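Local coordinates for protein 3-dehydroquinate dehydratase (Clostridium difficile, PDB 4H3D) that catalyses the cis-dehydration of 3-dehydroquinate to 3-dehydroshikimate through an imine (Schiff-base) intermediate, the third step of the chorismate pathway, at residues Glu64-Glu67 / Val68-Leu72; Arg217-Gly220 / Glu221-Ser225; Glu157-Ser160 / Arg161-Met165. All coordinates share one frame; numbering follows the deposited sequence. Where two conformers were deposited one is given.

The three contacts show local helical bonding in three strand-to-strand connections of one TIM barrel. From the N terminus, contact 1 lies in helix 62-76, between strands 48-52 and 81-84. Contact 3 follows in helix 155-167, between strands 141-148 and 172-177, and contact 2 comes last, in the short helices 215-218 and 220-223 that connect strand 205-208 to strand 227-229; it carries Arg217 to the ligand and meets the second subunit. Each is made within one continuous run of residues, so none closes a long loop, and they succeed one another without nesting or crossing. Contact 1 lies across the chain's centre from both others; the centres of contacts 2 and 3 are about 18 Å apart.

Contact 1 of 3, residues Glu64-Glu67 / Val68-Leu72; sequences EVKE and VLYEL
Residues 64-67 run straight into 68-72 as one uninterrupted stretch of alpha helix, and four i to i+4 backbone bonds join them: Val68 N to Glu64 O, Leu69 N to Val65 O, Tyr70 N to Lys66 O and Glu71 N to Glu67 O. The third is the shortest, at 2.9 Å between Tyr70 N and Lys66 O. This helix makes the beta-alpha-beta crossover between strands 48-52 and 81-84 of the TIM barrel. Tyr70 folds back over the preceding turn, its CG beside its own backbone N (chi1 -52°), which lays one ring face on the backbone of Lys66 and Glu67. Glu67 CA makes a CH-pi contact 4.1 Å from the centroid of the Tyr70 ring, while Lys66 CB comes within 3.8 Å of Tyr70 CE1. The extended chain of Lys66 then leads away to a salt bridge with Glu107. On the buried side, Val65 and Val68 both pack on Trp51, a residue of the 3-dehydroquinate site. Glu71 forms a salt bridge with Lys31, so the two charged ends probably tie this helix to its neighbours, 31-41 and 98-110, while the Tyr70 ring lies against the backbone of the preceding turn.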
loop_
_atom_site.group_PDB
_atom_site.type_symbol
_atom_site.label_atom_id
_atom_site.label_comp_id
_atom_site.label_asym_id
_atom_site.label_seq_id
_atom_site.Cartn_x
_atom_site.Cartn_y
_atom_site.Cartn_z
ATOM N N GLU B 64 -10.829 40.030 -2.207
ATOM C CA GLU B 64 -9.942 39.509 -1.144
ATOM C C GLU B 64 -9.396 38.132 -1.524
ATOM O O GLU B 64 -8.236 37.803 -1.221
ATOM C CB GLU B 64 -10.658 39.513 0.223
ATOM C CG GLU B 64 -10.879 40.964 0.754
ATOM C CD GLU B 64 -11.829 41.079 1.960
ATOM O OE1 GLU B 64 -11.645 42.004 2.771
ATOM O OE2 GLU B 64 -12.771 40.282 2.084
ATOM N N VAL B 65 -10.203 37.343 -2.227
ATOM C CA VAL B 65 -9.746 36.048 -2.720
ATOM C C VAL B 65 -8.592 36.272 -3.715
ATOM O O VAL B 65 -7.572 35.568 -3.670
ATOM C CB VAL B 65 -10.853 35.256 -3.447
ATOM C CG1 VAL B 65 -10.247 33.999 -4.144
ATOM C CG2 VAL B 65 -11.999 34.870 -2.476
ATOM N N LYS B 66 -8.765 37.232 -4.618
ATOM C CA LYS B 66 -7.708 37.550 -5.598
ATOM C C LYS B 66 -6.423 38.046 -4.924
ATOM O O LYS B 66 -5.327 37.673 -5.341
ATOM C CB LYS B 66 -8.186 38.562 -6.634
ATOM C CG LYS B 66 -9.179 37.985 -7.673
ATOM C CD LYS B 66 -9.538 39.055 -8.713
ATOM C CE LYS B 66 -10.585 38.571 -9.680
ATOM N NZ LYS B 66 -10.987 39.635 -10.635
ATOM N N GLU B 67 -6.571 38.875 -3.893
ATOM C CA GLU B 67 -5.426 39.407 -3.148
ATOM C C GLU B 67 -4.549 38.278 -2.606
ATOM O O GLU B 67 -3.322 38.317 -2.736
ATOM C CB GLU B 67 -5.896 40.305 -1.985
ATOM C CG GLU B 67 -6.572 41.601 -2.402
ATOM C CD GLU B 67 -7.014 42.451 -1.206
ATOM O OE1 GLU B 67 -6.455 42.276 -0.103
ATOM O OE2 GLU B 67 -7.896 43.306 -1.377
ATOM N N VAL B 68 -5.180 37.272 -2.003
ATOM C CA VAL B 68 -4.448 36.122 -1.460
ATOM C C VAL B 68 -3.781 35.351 -2.595
ATOM O O VAL B 68 -2.604 34.990 -2.519
ATOM C CB VAL B 68 -5.367 35.182 -0.653
ATOM C CG1 VAL B 68 -4.605 33.936 -0.218
ATOM C CG2 VAL B 68 -5.932 35.910 0.542
ATOM N N LEU B 69 -4.524 35.138 -3.663
ATOM C CA LEU B 69 -4.006 34.417 -4.820
ATOM C C LEU B 69 -2.726 35.070 -5.371
ATOM O O LEU B 69 -1.767 34.354 -5.703
ATOM C CB LEU B 69 -5.065 34.353 -5.897
ATOM C CG LEU B 69 -4.756 33.525 -7.129
ATOM C CD1 LEU B 69 -4.420 32.091 -6.727
ATOM C CD2 LEU B 69 -5.945 33.586 -8.099
ATOM N N TYR B 70 -2.722 36.416 -5.460
ATOM C CA TYR B 70 -1.541 37.176 -5.935
ATOM C C TYR B 70 -0.334 36.859 -5.097
ATOM O O TYR B 70 0.729 36.540 -5.621
ATOM C CB TYR B 70 -1.682 38.713 -5.800
ATOM C CG TYR B 70 -2.891 39.409 -6.352
ATOM C CD1 TYR B 70 -3.642 38.873 -7.398
ATOM C CD2 TYR B 70 -3.214 40.712 -5.887
ATOM C CE1 TYR B 70 -4.749 39.575 -7.906
ATOM C CE2 TYR B 70 -4.281 41.412 -6.387
ATOM C CZ TYR B 70 -5.053 40.854 -7.394
ATOM O OH TYR B 70 -6.114 41.574 -7.877
ATOM N N GLU B 71 -0.488 37.014 -3.785
ATOM C CA GLU B 71 0.602 36.763 -2.861
ATOM C C GLU B 71 1.055 35.316 -2.886
ATOM O O GLU B 71 2.236 35.035 -2.966
ATOM C CB GLU B 71 0.219 37.151 -1.442
ATOM C CG GLU B 71 0.079 38.630 -1.253
ATOM C CD GLU B 71 0.150 39.050 0.202
ATOM O OE1 GLU B 71 0.787 38.318 1.002
ATOM O OE2 GLU B 71 -0.405 40.122 0.537
ATOM N N LEU B 72 0.094 34.409 -2.814
ATOM C CA LEU B 72 0.374 32.998 -2.838
ATOM C C LEU B 72 1.204 32.650 -4.081
ATOM O O LEU B 72 2.232 31.975 -3.987
ATOM C CB LEU B 72 -0.952 32.231 -2.829
ATOM C CG LEU B 72 -0.945 30.708 -2.805
ATOM C CD1 LEU B 72 -0.159 30.179 -1.623
ATOM C CD2 LEU B 72 -2.407 30.210 -2.752
#

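Contact 2 of 3, residues Arg217-Gly220 / Glu221-Ser225; sequences RLCG and EIFGS. With SHL (5-hydroxy-6-methyl-4-oxo-4H-pyran-2-carboxylic acid), chain I.
Cys219 and Phe223 meet one turn apart, the thiol set obliquely against the aromatic ring. Cys219 SG is 3.4 Å from Phe223 CD2, and its line to the ring centroid stands 65° off the normal: a sulfur-aromatic contact made neither squarely over the face nor at the edge. Cys219 CB lies at the ring edge in its plane. A chi1 of 66° places the sulfur between the cysteine's own N and carbonyl carbon. The backbone brings the pair together, for Cys219 is the N-cap residue of helix 220-223 and its O accepts a nearly straight bond from Phe223 N, 3.0 Å away, plus a weak one from Ile222 N. Gly224 N still donates to Gly220 O, but Gly224 itself leaves the helix with a positive phi of 127°, poorly suited to a side chain. Gly220 CA makes a CA-H...O contact with Ser225 O at 3.3 Å, too close to admit a side chain there. At the start of the helix, a water donates to Leu218 O and accepts from Glu221 N.

Arg217 takes no part in this packing; its side chain, extended from CG to NE, leads away from residues 221-225 and presents the guanidinium end-on to the carboxylate of the bound comenic-acid-derived ligand. NH1 of Arg217 reaches SHL OAD and its NH2 reaches SHL OAA, each at 2.7 Å and nearly straight, a bidentate pairing in which OAD lies at the guanidinium edge, in its plane. Arg86, His147 and Gln240 also bond the ligand. The second subunit packs Ile215 on Cys219 and Leu186 on Phe223. The chemistry is thus divided: the cysteine-phenylalanine end faces the dimer interface, while the two hydrogen bonds from Arg217 to the carboxylate probably fix the ligand's orientation, in keeping with its part in binding 3-dehydroquinate.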
loop_
_atom_site.group_PDB
_atom_site.type_symbol
_atom_site.label_atom_id
_atom_site.label_comp_id
_atom_site.label_asym_id
_atom_site.label_seq_id
_atom_site.Cartn_x
_atom_site.Cartn_y
_atom_site.Cartn_z
ATOM N N ARG B 217 -4.027 5.470 -1.479
ATOM C CA ARG B 217 -3.217 6.686 -1.626
ATOM C C ARG B 217 -1.794 6.336 -1.999
ATOM O O ARG B 217 -1.015 7.219 -2.399
ATOM C CB ARG B 217 -3.146 7.468 -0.318
ATOM C CG ARG B 217 -4.465 7.892 0.211
ATOM C CD ARG B 217 -4.309 8.733 1.464
ATOM N NE ARG B 217 -5.617 9.095 2.005
ATOM C CZ ARG B 217 -6.257 10.239 1.768
ATOM N NH1 ARG B 217 -5.714 11.182 0.998
ATOM N NH2 ARG B 217 -7.442 10.448 2.318
ATOM N N LEU B 218 -1.449 5.056 -1.859
ATOM C CA LEU B 218 -0.071 4.616 -2.062
ATOM C C LEU B 218 0.176 3.905 -3.366
ATOM O O LEU B 218 1.281 3.974 -3.890
ATOM C CB LEU B 218 0.332 3.638 -0.936
ATOM C CG LEU B 218 0.159 4.089 0.519
ATOM C CD1 LEU B 218 0.612 2.996 1.465
ATOM C CD2 LEU B 218 0.948 5.364 0.785
ATOM N N CYS B 219 -0.843 3.237 -3.893
ATOM C CA CYS B 219 -0.660 2.315 -5.014
ATOM C C CYS B 219 -1.120 2.806 -6.382
ATOM O O CYS B 219 -1.450 1.997 -7.254
ATOM C CB CYS B 219 -1.383 1.006 -4.685
ATOM S SG CYS B 219 -3.167 1.213 -4.604
ATOM N N GLY B 220 -1.121 4.115 -6.583
ATOM C CA GLY B 220 -1.531 4.690 -7.852
ATOM C C GLY B 220 -0.754 4.224 -9.066
ATOM O O GLY B 220 -1.331 4.016 -10.140
ATOM N N GLU B 221 0.553 4.033 -8.917
ATOM C CA GLU B 221 1.357 3.638 -10.056
ATOM C C GLU B 221 0.933 2.285 -10.591
ATOM O O GLU B 221 0.968 2.052 -11.792
ATOM C CB GLU B 221 2.856 3.661 -9.724
ATOM C CG GLU B 221 3.738 3.540 -10.935
ATOM C CD GLU B 221 5.196 3.833 -10.641
ATOM O OE1 GLU B 221 6.062 3.379 -11.422
ATOM O OE2 GLU B 221 5.477 4.509 -9.631
ATOM N N ILE B 222 0.517 1.398 -9.711
ATOM C CA ILE B 222 0.080 0.082 -10.146
ATOM C C ILE B 222 -1.390 0.049 -10.583
ATOM O O ILE B 222 -1.708 -0.481 -11.642
ATOM C CB ILE B 222 0.337 -0.978 -9.051
ATOM C CG1 ILE B 222 1.848 -1.257 -8.947
ATOM C CG2 ILE B 222 -0.404 -2.283 -9.370
ATOM C CD1 ILE B 222 2.466 -1.913 -10.202
ATOM N N PHE B 223 -2.280 0.634 -9.791
ATOM C CA PHE B 223 -3.707 0.542 -10.094
ATOM C C PHE B 223 -4.276 1.629 -10.995
ATOM O O PHE B 223 -5.285 1.412 -11.650
ATOM C CB PHE B 223 -4.500 0.342 -8.809
ATOM C CG PHE B 223 -4.182 -0.953 -8.143
ATOM C CD1 PHE B 223 -4.764 -2.128 -8.584
ATOM C CD2 PHE B 223 -3.229 -1.020 -7.151
ATOM C CE1 PHE B 223 -4.438 -3.336 -7.999
ATOM C CE2 PHE B 223 -2.903 -2.238 -6.558
ATOM C CZ PHE B 223 -3.504 -3.382 -6.985
ATOM N N GLY B 224 -3.629 2.779 -11.040
ATOM C CA GLY B 224 -4.013 3.805 -12.001
ATOM C C GLY B 224 -4.318 5.210 -11.540
ATOM O O GLY B 224 -4.528 6.075 -12.388
ATOM N N SER B 225 -4.367 5.479 -10.234
ATOM C CA SER B 225 -4.657 6.845 -9.806
ATOM C C SER B 225 -3.411 7.716 -10.082
ATOM O O SER B 225 -2.283 7.364 -9.687
ATOM C CB SER B 225 -5.092 6.927 -8.344
ATOM O OG SER B 225 -5.434 8.276 -8.029
HETATM O OAD SHL I . -7.097 13.474 0.686
HETATM C CAH SHL I . -8.318 13.397 0.975
HETATM O OAA SHL I . -8.696 12.877 2.056
HETATM C CAK SHL I . -9.286 13.924 0.034
HETATM O OAG SHL I . -8.799 14.500 -1.188
HETATM C CAF SHL I . -9.701 15.191 -2.021
HETATM C CAL SHL I . -9.212 15.848 -3.102
HETATM C CAJ SHL I . -10.993 15.242 -1.632
HETATM O OAC SHL I . -11.872 15.907 -2.377
HETATM C CAI SHL I . -11.422 14.620 -0.493
HETATM C CAE SHL I . -10.588 13.967 0.325
HETATM O OAB SHL I . -12.704 14.657 -0.164
HETATM O O HOH W 1 2.317 4.067 -6.369
#

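Contact 3 of 3, residues Glu157-Ser160 / Arg161-Met165; sequences EIVS and RLCRM
Arg161 reaches back along its helix toward Glu157, within the beta-alpha-beta crossover of the TIM barrel formed by strand 141-148, helix 155-167 and strand 172-177. The arginine chain leaves with CG beside its own backbone N (chi1 -66°), bringing CG to 3.4 Å from Glu157 O, and runs on extended. Its guanidinium does not form a salt bridge with Glu157: OE1 lies well out of the guanidinium plane, 4.2 Å from Arg161 NH2, and a water spans the pair instead. Stronger partners lie beyond, Asn146 for Arg161 NH1 and the backbone N of Lys154 for Glu157 OE2. Ser160, exposed yet with much of its surface covered by the next turn, directs its hydroxyl back (chi1 73°) to the carbonyl of Glu157. Val159 adds an apolar contact, CG1 to Cys163 SG at 3.9 Å, and Ile158 lies side by side with Leu162, both packing on Ile175, the neighbour in sequence of the Schiff-base Lys174 on strand 172-177. Backbone i to i+4 bonds hold the whole run together. Glu157 O is gripped twice, from one face of its carbonyl plane: Arg161 N donates to it at 3.0 Å, and Ser160 OG donates to Glu157 O at 2.8 Å.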
loop_
_atom_site.group_PDB
_atom_site.type_symbol
_atom_site.label_atom_id
_atom_site.label_comp_id
_atom_site.label_asym_id
_atom_site.label_seq_id
_atom_site.Cartn_x
_atom_site.Cartn_y
_atom_site.Cartn_z
ATOM N N GLU B 157 -20.837 1.524 -10.944
ATOM C CA GLU B 157 -21.284 2.886 -10.617
ATOM C C GLU B 157 -20.090 3.829 -10.632
ATOM O O GLU B 157 -20.161 4.918 -11.177
ATOM C CB GLU B 157 -21.933 2.949 -9.234
ATOM C CG GLU B 157 -23.184 2.125 -9.085
ATOM C CD GLU B 157 -23.743 2.231 -7.684
ATOM O OE1 GLU B 157 -24.252 3.324 -7.332
ATOM O OE2 GLU B 157 -23.683 1.216 -6.947
ATOM N N ILE B 158 -18.993 3.409 -10.014
ATOM C CA ILE B 158 -17.768 4.234 -9.986
ATOM C C ILE B 158 -17.300 4.493 -11.439
ATOM O O ILE B 158 -17.062 5.650 -11.836
ATOM C CB ILE B 158 -16.672 3.565 -9.150
ATOM C CG1 ILE B 158 -17.103 3.496 -7.677
ATOM C CG2 ILE B 158 -15.347 4.349 -9.250
ATOM C CD1 ILE B 158 -16.201 2.638 -6.825
ATOM N N VAL B 159 -17.223 3.430 -12.239
ATOM C CA VAL B 159 -16.819 3.578 -13.635
ATOM C C VAL B 159 -17.791 4.499 -14.401
ATOM O O VAL B 159 -17.348 5.316 -15.215
ATOM C CB VAL B 159 -16.680 2.206 -14.359
ATOM C CG1 VAL B 159 -16.470 2.411 -15.865
ATOM C CG2 VAL B 159 -15.528 1.393 -13.765
ATOM N N SER B 160 -19.100 4.399 -14.119
ATOM C CA SER B 160 -20.094 5.222 -14.816
ATOM C C SER B 160 -19.909 6.712 -14.500
ATOM O O SER B 160 -20.048 7.564 -15.385
ATOM C CB SER B 160 -21.563 4.752 -14.541
ATOM O OG SER B 160 -22.013 5.073 -13.220
ATOM N N ARG B 161 -19.577 7.027 -13.254
ATOM C CA ARG B 161 -19.352 8.415 -12.875
ATOM C C ARG B 161 -18.074 8.957 -13.506
ATOM O O ARG B 161 -18.058 10.060 -14.016
ATOM C CB ARG B 161 -19.314 8.570 -11.367
ATOM C CG ARG B 161 -20.639 8.262 -10.749
ATOM C CD ARG B 161 -20.691 8.626 -9.309
ATOM N NE ARG B 161 -21.845 8.009 -8.697
ATOM C CZ ARG B 161 -22.094 7.984 -7.399
ATOM N NH1 ARG B 161 -21.279 8.579 -6.546
ATOM N NH2 ARG B 161 -23.177 7.370 -6.957
ATOM N N LEU B 162 -17.013 8.163 -13.481
ATOM C CA LEU B 162 -15.741 8.586 -14.088
ATOM C C LEU B 162 -15.914 8.797 -15.604
ATOM O O LEU B 162 -15.372 9.754 -16.169
ATOM C CB LEU B 162 -14.631 7.571 -13.787
ATOM C CG LEU B 162 -14.216 7.451 -12.313
ATOM C CD1 LEU B 162 -13.302 6.226 -12.089
ATOM C CD2 LEU B 162 -13.555 8.753 -11.828
ATOM N N CYS B 163 -16.668 7.904 -16.261
ATOM C CA CYS B 163 -16.968 8.071 -17.691
ATOM C C CYS B 163 -17.779 9.359 -17.935
ATOM O O CYS B 163 -17.529 10.085 -18.903
ATOM C CB CYS B 163 -17.724 6.866 -18.250
ATOM S SG CYS B 163 -16.719 5.404 -18.395
ATOM N N ARG B 164 -18.731 9.651 -17.058
ATOM C CA ARG B 164 -19.530 10.867 -17.215
ATOM C C ARG B 164 -18.630 12.123 -17.106
ATOM O O ARG B 164 -18.808 13.123 -17.861
ATOM C CB ARG B 164 -20.674 10.914 -16.196
ATOM C CG ARG B 164 -21.622 12.115 -16.353
ATOM C CD ARG B 164 -22.244 12.191 -17.752
ATOM N NE ARG B 164 -22.981 13.433 -17.948
ATOM C CZ ARG B 164 -23.243 13.981 -19.134
ATOM N NH1 ARG B 164 -23.915 15.123 -19.197
ATOM N NH2 ARG B 164 -22.813 13.412 -20.260
ATOM N N MET B 165 -17.656 12.061 -16.200
ATOM C CA MET B 165 -16.706 13.156 -16.014
ATOM C C MET B 165 -15.883 13.365 -17.283
ATOM O O MET B 165 -15.611 14.502 -17.666
ATOM C CB MET B 165 -15.812 12.888 -14.822
ATOM C CG MET B 165 -16.547 12.946 -13.486
ATOM S SD MET B 165 -15.518 12.225 -12.237
ATOM C CE MET B 165 -16.448 12.511 -10.752
HETATM O O HOH W 2 -24.560 5.474 -8.867
#